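Local coordinates for protein C alpha-dehydrogenase (Sphingobium sp. SYK-6, PDB 4YAG) that binds NADH as a short-chain dehydrogenase/reductase of the lignin beta-aryl ether cleavage pathway, where it probably oxidises alcohols with NAD(+), at residues 192-195 and 196-199; 210-213 and 214-217; 261-264 and 265-268. All coordinates share one frame; numbering follows the deposited sequence.

Three short stretches of one Rossmann-fold chain illustrate how local contacts change with their surroundings. Interaction 1, partly buried, lies in the loop after strand 181-187, where a serine hydroxyl and a backbone N-H bond the cofactor diphosphate. Interaction 2 is a surface contact at the start of helix 213-219, built from backbone bonds, waters and one glutamate. The two have centres about 14 Å apart and touch where Gly199 CA packs on Glu216 CD at 3.6 Å. Interaction 3, about 33 Å and 34 Å from them, centre to centre, on helix 256-268, is partly buried: Arg262, Phe263, Leu266 and Leu267 are buried, Ala261, Gln264 and Asp268 exposed, and it faces the second subunit.

Interaction 1. Residues 192-195 and 196-199; sequences KSRI and HESG. With NAI (1,4-dihydronicotinamide adenine dinucleotide), chain C.
Arg194 and Glu197 run side by side and point the same way, an opposite-charge pair that does not close into a direct bridge. The carboxylate lies alongside the aliphatic part of the arginine, Glu197 OE2 coming to 3.7 Å from Arg194 CD, with guanidinium and carboxylate planes 51° apart. Water 2 spans the gap, donating to Glu197 OE2 and accepting a weak bond from Arg194 NH1. Each charge has a stronger partner elsewhere: Arg194 pairs with Glu44, and Glu197 with Arg38, while His41 also bonds to the glutamate.

His196 turns back over the preceding residues. Its CG sits between backbone N and carbonyl carbon (chi1 60°), which brings CE1 to 3.6 Å from Ser193 O, a carbonyl lying at the ring edge in its plane; Arg194 O lies over one face. Water 1 meets His196 ND1 at 2.8 Å.

Ser198 folds over Ile195 and grips its carbonyl twice. The hydroxyl OG donates in the carbonyl plane to Ile195 O at 2.7 Å, whereas Ser198 N reaches the same oxygen from well above that plane. Glu197 N likewise closes on Arg194 O, at 2.8 Å, so the chain is drawn into a tight turn.

Ser193 faces the cofactor. Its OG donates to NAI O2N at 2.7 Å and accepts from Ile195 N, an ST turn consistent with the hydroxyl proton being turned to the phosphate. Next to it, Arg194 N bonds NAI O2A at 2.8 Å, and Ile195 CD1 rests 3.6 Å from NAI C2D on the ribose. Hydroxyl and backbone N-H thus hold one oxygen on each phosphorus, forming part of the cofactor site of this short-chain dehydrogenase, where the loop after strand 181-187 meets the diphosphate.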
loop_
_atom_site.group_PDB
_atom_site.type_symbol
_atom_site.label_atom_id
_atom_site.label_comp_id
_atom_site.label_asym_id
_atom_site.label_seq_id
_atom_site.Cartn_x
_atom_site.Cartn_y
_atom_site.Cartn_z
ATOM N N LYS A 192 11.279 19.586 -10.187
ATOM C CA LYS A 192 12.693 19.421 -10.535
ATOM C C LYS A 192 13.423 18.698 -9.414
ATOM O O LYS A 192 13.394 19.122 -8.269
ATOM C CB LYS A 192 13.368 20.770 -10.764
ATOM C CG LYS A 192 12.844 21.548 -11.937
ATOM C CD LYS A 192 13.645 22.837 -12.126
ATOM C CE LYS A 192 13.082 23.692 -13.246
ATOM N NZ LYS A 192 13.694 25.047 -13.264
ATOM N N SER A 193 14.092 17.608 -9.748
ATOM C CA SER A 193 14.778 16.803 -8.751
ATOM C C SER A 193 15.774 15.877 -9.422
ATOM O O SER A 193 16.004 15.977 -10.626
ATOM C CB SER A 193 13.788 15.991 -7.927
ATOM O OG SER A 193 13.369 14.826 -8.638
ATOM N N ARG A 194 16.340 14.959 -8.645
ATOM C CA ARG A 194 17.281 13.991 -9.186
ATOM C C ARG A 194 16.753 12.558 -9.093
ATOM O O ARG A 194 17.537 11.607 -9.055
ATOM C CB ARG A 194 18.636 14.128 -8.489
ATOM C CG ARG A 194 19.330 15.408 -8.893
ATOM C CD ARG A 194 20.756 15.523 -8.359
ATOM N NE ARG A 194 20.761 15.902 -6.951
ATOM C CZ ARG A 194 21.873 16.190 -6.271
ATOM N NH1 ARG A 194 23.047 16.091 -6.874
ATOM N NH2 ARG A 194 21.812 16.541 -4.995
ATOM N N ILE A 195 15.427 12.407 -9.091
ATOM C CA ILE A 195 14.813 11.096 -8.944
ATOM C C ILE A 195 15.151 10.196 -10.136
ATOM O O ILE A 195 15.042 8.969 -10.056
ATOM C CB ILE A 195 13.298 11.192 -8.682
ATOM C CG1 ILE A 195 12.786 9.835 -8.203
ATOM C CG2 ILE A 195 12.547 11.691 -9.918
ATOM C CD1 ILE A 195 11.629 9.915 -7.255
ATOM N N HIS A 196 15.604 10.798 -11.227
ATOM C CA HIS A 196 16.050 10.013 -12.368
ATOM C C HIS A 196 17.328 9.228 -12.069
ATOM O O HIS A 196 17.729 8.370 -12.858
ATOM C CB HIS A 196 16.259 10.904 -13.587
ATOM C CG HIS A 196 17.273 11.977 -13.381
ATOM N ND1 HIS A 196 16.994 13.144 -12.706
ATOM C CD2 HIS A 196 18.565 12.067 -13.776
ATOM C CE1 HIS A 196 18.075 13.904 -12.680
ATOM N NE2 HIS A 196 19.043 13.274 -13.321
ATOM N N GLU A 197 17.956 9.503 -10.929
ATOM C CA GLU A 197 19.126 8.733 -10.506
ATOM C C GLU A 197 18.706 7.540 -9.639
ATOM O O GLU A 197 19.537 6.949 -8.966
ATOM C CB GLU A 197 20.117 9.613 -9.712
ATOM C CG GLU A 197 20.604 10.846 -10.435
ATOM C CD GLU A 197 21.558 11.711 -9.604
ATOM O OE1 GLU A 197 21.646 11.522 -8.371
ATOM O OE2 GLU A 197 22.203 12.596 -10.190
ATOM N N SER A 198 17.421 7.174 -9.660
ATOM C CA SER A 198 16.907 6.093 -8.815
ATOM C C SER A 198 17.685 4.785 -8.915
ATOM O O SER A 198 17.869 4.087 -7.920
ATOM C CB SER A 198 15.431 5.830 -9.121
ATOM O OG SER A 198 14.602 6.803 -8.514
ATOM N N GLY A 199 18.162 4.446 -10.102
ATOM C CA GLY A 199 18.952 3.240 -10.265
ATOM C C GLY A 199 20.174 3.215 -9.359
ATOM O O GLY A 199 20.498 2.179 -8.773
HETATM P PA NAI C . 15.489 13.031 -5.431
HETATM O O1A NAI C . 16.112 11.754 -5.920
HETATM O O2A NAI C . 16.067 14.326 -5.967
HETATM O O5B NAI C . 15.517 13.084 -3.859
HETATM C C5B NAI C . 15.314 11.912 -3.124
HETATM C C4B NAI C . 16.469 11.701 -2.229
HETATM O O4B NAI C . 16.089 10.540 -1.422
HETATM C C3B NAI C . 17.754 11.417 -2.872
HETATM O O3B NAI C . 18.809 12.274 -2.389
HETATM C C2B NAI C . 17.999 10.014 -2.603
HETATM O O2B NAI C . 19.391 9.669 -2.531
HETATM C C1B NAI C . 17.271 9.734 -1.366
HETATM N N9A NAI C . 16.934 8.346 -1.189
HETATM C C8A NAI C . 16.472 7.449 -2.130
HETATM N N7A NAI C . 16.328 6.235 -1.581
HETATM C C5A NAI C . 16.681 6.306 -0.258
HETATM C C6A NAI C . 16.748 5.412 0.812
HETATM N N6A NAI C . 16.457 4.057 0.606
HETATM N N1A NAI C . 17.154 5.842 2.034
HETATM C C2A NAI C . 17.497 7.138 2.221
HETATM N N3A NAI C . 17.454 8.038 1.228
HETATM C C4A NAI C . 17.063 7.654 -0.008
HETATM O O3 NAI C . 13.974 12.904 -5.882
HETATM P PN NAI C . 12.648 13.670 -5.378
HETATM O O1N NAI C . 12.961 14.938 -4.595
HETATM O O2N NAI C . 11.846 13.903 -6.634
HETATM O O5D NAI C . 11.940 12.585 -4.426
HETATM C C5D NAI C . 11.367 12.939 -3.165
HETATM C C4D NAI C . 10.024 12.316 -3.032
HETATM O O4D NAI C . 9.098 13.023 -3.937
HETATM C C3D NAI C . 9.967 10.899 -3.402
HETATM O O3D NAI C . 9.218 10.181 -2.399
HETATM C C2D NAI C . 9.277 10.856 -4.688
HETATM O O2D NAI C . 8.602 9.606 -4.873
HETATM C C1D NAI C . 8.334 11.956 -4.615
HETATM N N1N NAI C . 7.802 12.525 -5.798
HETATM C C2N NAI C . 8.549 13.247 -6.698
HETATM C C3N NAI C . 7.936 13.796 -7.813
HETATM C C7N NAI C . 8.721 14.586 -8.803
HETATM O O7N NAI C . 8.228 14.966 -9.887
HETATM N N7N NAI C . 10.075 14.982 -8.421
HETATM C C4N NAI C . 6.579 13.644 -8.044
HETATM C C5N NAI C . 5.833 12.962 -7.101
HETATM C C6N NAI C . 6.435 12.424 -5.993
HETATM O O HOH W 1 14.313 13.860 -12.652
HETATM O O HOH W 2 23.827 13.964 -8.518
#

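Interaction 2. Residues 210-213 and 214-217; sequences SGLA and ETEQ
The N-terminal turn of helix 213-219 begins with Leu212 at the N-cap position, and its carbonyl takes the first helical bond: Glu216 N donates to Leu212 O at 2.9 Å, nearly along the C=O axis. One residue on, Gln217 N reaches Ala213 O, also at 2.9 Å, and the glutamine chain lies back over that carbonyl, its CG 3.3 Å from Ala213 O.

Glu216 doubles back in the same manner. With CG anti to its own carbonyl carbon (chi1 -70°), its CG stands 3.4 Å from Leu212 O and its carboxylate leads back toward the loop. There water 3 donates both to Glu216 OE1 and to Ser210 OG, each at 2.8 Å. Ser210 OG in turn accepts from Leu212 N at 3.1 Å, an ST turn just ahead of the helix. The other carboxylate oxygen, Glu216 OE2, forms a salt bridge with Arg202, while Asp107 of helix 105-133 bonds Ser210. Were Glu216 replaced by an alanine, Arg202 would probably lose this charged mate and water 3 one of its two acceptors.

Away from this carboxylate, water 4 links Gly211 O to Glu214 N, supplying a partner to an N-H of the first turn. Water 5 meets Thr215 OG1 at 2.6 Å and donates only weakly to Gly211 O.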
loop_
_atom_site.group_PDB
_atom_site.type_symbol
_atom_site.label_atom_id
_atom_site.label_comp_id
_atom_site.label_asym_id
_atom_site.label_seq_id
_atom_site.Cartn_x
_atom_site.Cartn_y
_atom_site.Cartn_z
ATOM N N SER A 210 16.721 -8.113 -10.307
ATOM C CA SER A 210 15.829 -7.082 -10.828
ATOM C C SER A 210 15.603 -7.307 -12.314
ATOM O O SER A 210 16.492 -7.791 -13.031
ATOM C CB SER A 210 16.435 -5.696 -10.614
ATOM O OG SER A 210 15.685 -4.692 -11.278
ATOM N N GLY A 211 14.413 -6.968 -12.786
ATOM C CA GLY A 211 14.159 -7.012 -14.210
ATOM C C GLY A 211 14.182 -5.660 -14.899
ATOM O O GLY A 211 13.880 -5.581 -16.081
ATOM N N LEU A 212 14.554 -4.608 -14.172
ATOM C CA LEU A 212 14.362 -3.239 -14.651
ATOM C C LEU A 212 15.665 -2.441 -14.784
ATOM O O LEU A 212 15.634 -1.220 -14.877
ATOM C CB LEU A 212 13.414 -2.495 -13.701
ATOM C CG LEU A 212 12.019 -3.104 -13.630
ATOM C CD1 LEU A 212 11.153 -2.387 -12.616
ATOM C CD2 LEU A 212 11.353 -3.116 -15.007
ATOM N N ALA A 213 16.808 -3.108 -14.800
ATOM C CA ALA A 213 18.070 -2.386 -14.919
ATOM C C ALA A 213 18.093 -1.535 -16.186
ATOM O O ALA A 213 18.580 -0.406 -16.169
ATOM C CB ALA A 213 19.238 -3.343 -14.903
ATOM N N GLU A 214 17.567 -2.073 -17.284
ATOM C CA GLU A 214 17.581 -1.346 -18.548
ATOM C C GLU A 214 16.738 -0.081 -18.436
ATOM O O GLU A 214 17.132 0.990 -18.923
ATOM C CB GLU A 214 17.092 -2.230 -19.703
ATOM C CG GLU A 214 17.079 -1.525 -21.051
ATOM C CD GLU A 214 16.648 -2.438 -22.201
ATOM O OE1 GLU A 214 16.503 -3.667 -21.987
ATOM O OE2 GLU A 214 16.454 -1.915 -23.324
ATOM N N THR A 215 15.596 -0.192 -17.769
ATOM C CA THR A 215 14.728 0.955 -17.574
ATOM C C THR A 215 15.430 2.011 -16.726
ATOM O O THR A 215 15.354 3.202 -17.020
ATOM C CB THR A 215 13.392 0.547 -16.940
ATOM O OG1 THR A 215 12.697 -0.308 -17.864
ATOM C CG2 THR A 215 12.544 1.759 -16.660
ATOM N N GLU A 216 16.117 1.570 -15.678
ATOM C CA GLU A 216 16.833 2.500 -14.804
ATOM C C GLU A 216 17.946 3.219 -15.545
ATOM O O GLU A 216 18.214 4.409 -15.301
ATOM C CB GLU A 216 17.412 1.750 -13.598
ATOM C CG GLU A 216 16.359 1.264 -12.628
ATOM C CD GLU A 216 16.931 0.475 -11.468
ATOM O OE1 GLU A 216 17.994 -0.149 -11.643
ATOM O OE2 GLU A 216 16.324 0.502 -10.366
ATOM N N GLN A 217 18.618 2.516 -16.447
ATOM C CA GLN A 217 19.700 3.153 -17.202
ATOM C C GLN A 217 19.142 4.198 -18.170
ATOM O O GLN A 217 19.765 5.231 -18.390
ATOM C CB GLN A 217 20.531 2.112 -17.929
ATOM C CG GLN A 217 21.324 1.228 -16.989
ATOM C CD GLN A 217 21.792 -0.047 -17.664
ATOM O OE1 GLN A 217 21.828 -0.131 -18.891
ATOM N NE2 GLN A 217 22.140 -1.052 -16.862
HETATM O O HOH W 3 17.795 -2.931 -11.388
HETATM O O HOH W 4 16.128 -4.629 -17.686
HETATM O O HOH W 5 13.571 -2.780 -17.951
#

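Interaction 3. Residues 261-264 and 265-268; sequences ARFQ and ALLD
Backbone bonding supplies the frame, with four successive i to i+4 hydrogen bonds: Ala265 N to Ala261 O, Leu266 N to Arg262 O, Leu267 N to Phe263 O and Asp268 N to Gln264 O. The last is 2.8 Å long, and the third is the straightest, at 169° about the hydrogen.

Leu266 carries the side-chain packing: its CD1 methyl lies over one face of the Arg262 guanidinium, 3.9 Å from Arg262 NE, and is offset toward the rim of that flat group. The arginine is placed there by an extended chain whose CG stands anti to the backbone N (chi1 -177°). The same Leu266 CD1 also meets the Phe263 ring at its edge, 4.5 Å from Phe263 CD1. Leu267 lays aliphatic carbons against polar groups, its CG 3.2 Å from Phe263 O and its CD1 3.8 Å from Gln264 NE2.

Among the polar ends, the Gln264 chain bends at chi2, and its amide crosses the Asp268 carboxylate with the two planes 77° apart; Gln264 OE1 and Asp268 OD1, both acceptors, remain 4.2 Å from each other. The guanidinium of Arg262 finds its charged mate in Glu170 of the second subunit, while its NH1 bonds Leu148 O of its own chain.

Helix 256-268, which follows strand 248-250 at one edge of the sheet within this chain, thus lies against the subunit interface. Phe263 stacks on Phe263 of the second subunit, Ala265 and Leu266 pack on Tyr248 of that subunit, and Arg262 packs on its Ile166; within the chain, Phe263 touches the loop at Leu148, between strand 137-142 and helix 156-177.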
loop_
_atom_site.group_PDB
_atom_site.type_symbol
_atom_site.label_atom_id
_atom_site.label_comp_id
_atom_site.label_asym_id
_atom_site.label_seq_id
_atom_site.Cartn_x
_atom_site.Cartn_y
_atom_site.Cartn_z
ATOM N N ALA A 261 -12.867 11.813 -12.441
ATOM C CA ALA A 261 -13.442 10.717 -13.211
ATOM C C ALA A 261 -13.252 9.391 -12.473
ATOM O O ALA A 261 -14.136 8.546 -12.478
ATOM C CB ALA A 261 -12.830 10.649 -14.624
ATOM N N ARG A 262 -12.090 9.200 -11.855
ATOM C CA ARG A 262 -11.841 8.022 -11.013
ATOM C C ARG A 262 -12.825 7.980 -9.839
ATOM O O ARG A 262 -13.459 6.953 -9.564
ATOM C CB ARG A 262 -10.406 8.039 -10.474
ATOM C CG ARG A 262 -10.060 6.823 -9.646
ATOM C CD ARG A 262 -8.772 6.956 -8.868
ATOM N NE ARG A 262 -8.649 5.789 -8.018
ATOM C CZ ARG A 262 -8.160 5.767 -6.791
ATOM N NH1 ARG A 262 -7.634 6.852 -6.241
ATOM N NH2 ARG A 262 -8.179 4.624 -6.121
ATOM N N PHE A 263 -12.928 9.099 -9.139
ATOM C CA PHE A 263 -13.812 9.196 -7.980
ATOM C C PHE A 263 -15.264 8.910 -8.378
ATOM O O PHE A 263 -15.985 8.194 -7.691
ATOM C CB PHE A 263 -13.711 10.588 -7.359
ATOM C CG PHE A 263 -12.350 10.923 -6.812
ATOM C CD1 PHE A 263 -11.436 9.926 -6.477
ATOM C CD2 PHE A 263 -11.992 12.244 -6.581
ATOM C CE1 PHE A 263 -10.188 10.254 -5.979
ATOM C CE2 PHE A 263 -10.760 12.568 -6.068
ATOM C CZ PHE A 263 -9.862 11.584 -5.768
ATOM N N GLN A 264 -15.712 9.473 -9.492
ATOM C CA GLN A 264 -17.058 9.161 -9.961
ATOM C C GLN A 264 -17.264 7.693 -10.273
ATOM O O GLN A 264 -18.318 7.145 -9.974
ATOM C CB GLN A 264 -17.403 10.019 -11.167
ATOM C CG GLN A 264 -17.642 11.443 -10.755
ATOM C CD GLN A 264 -18.829 11.549 -9.805
ATOM O OE1 GLN A 264 -19.866 10.939 -10.036
ATOM N NE2 GLN A 264 -18.659 12.290 -8.708
ATOM N N ALA A 265 -16.278 7.044 -10.885
ATOM C CA ALA A 265 -16.390 5.630 -11.182
ATOM C C ALA A 265 -16.469 4.804 -9.890
ATOM O O ALA A 265 -17.257 3.857 -9.793
ATOM C CB ALA A 265 -15.251 5.156 -12.076
ATOM N N LEU A 266 -15.690 5.192 -8.887
ATOM C CA LEU A 266 -15.769 4.539 -7.582
ATOM C C LEU A 266 -17.155 4.730 -6.959
ATOM O O LEU A 266 -17.777 3.784 -6.490
ATOM C CB LEU A 266 -14.661 5.068 -6.656
ATOM C CG LEU A 266 -13.230 4.656 -7.032
ATOM C CD1 LEU A 266 -12.207 5.541 -6.370
ATOM C CD2 LEU A 266 -12.991 3.197 -6.677
ATOM N N LEU A 267 -17.648 5.960 -6.948
ATOM C CA LEU A 267 -18.980 6.207 -6.389
ATOM C C LEU A 267 -20.052 5.468 -7.173
ATOM O O LEU A 267 -20.988 4.907 -6.584
ATOM C CB LEU A 267 -19.260 7.710 -6.353
ATOM C CG LEU A 267 -18.297 8.496 -5.456
ATOM C CD1 LEU A 267 -18.486 9.987 -5.652
ATOM C CD2 LEU A 267 -18.491 8.132 -3.989
ATOM N N ASP A 268 -19.938 5.463 -8.498
ATOM C CA ASP A 268 -20.921 4.762 -9.333
ATOM C C ASP A 268 -21.026 3.266 -9.040
ATOM O O ASP A 268 -22.066 2.657 -9.321
ATOM C CB ASP A 268 -20.609 4.922 -10.818
ATOM C CG ASP A 268 -20.906 6.309 -11.337
ATOM O OD1 ASP A 268 -21.495 7.129 -10.597
ATOM O OD2 ASP A 268 -20.541 6.571 -12.501
#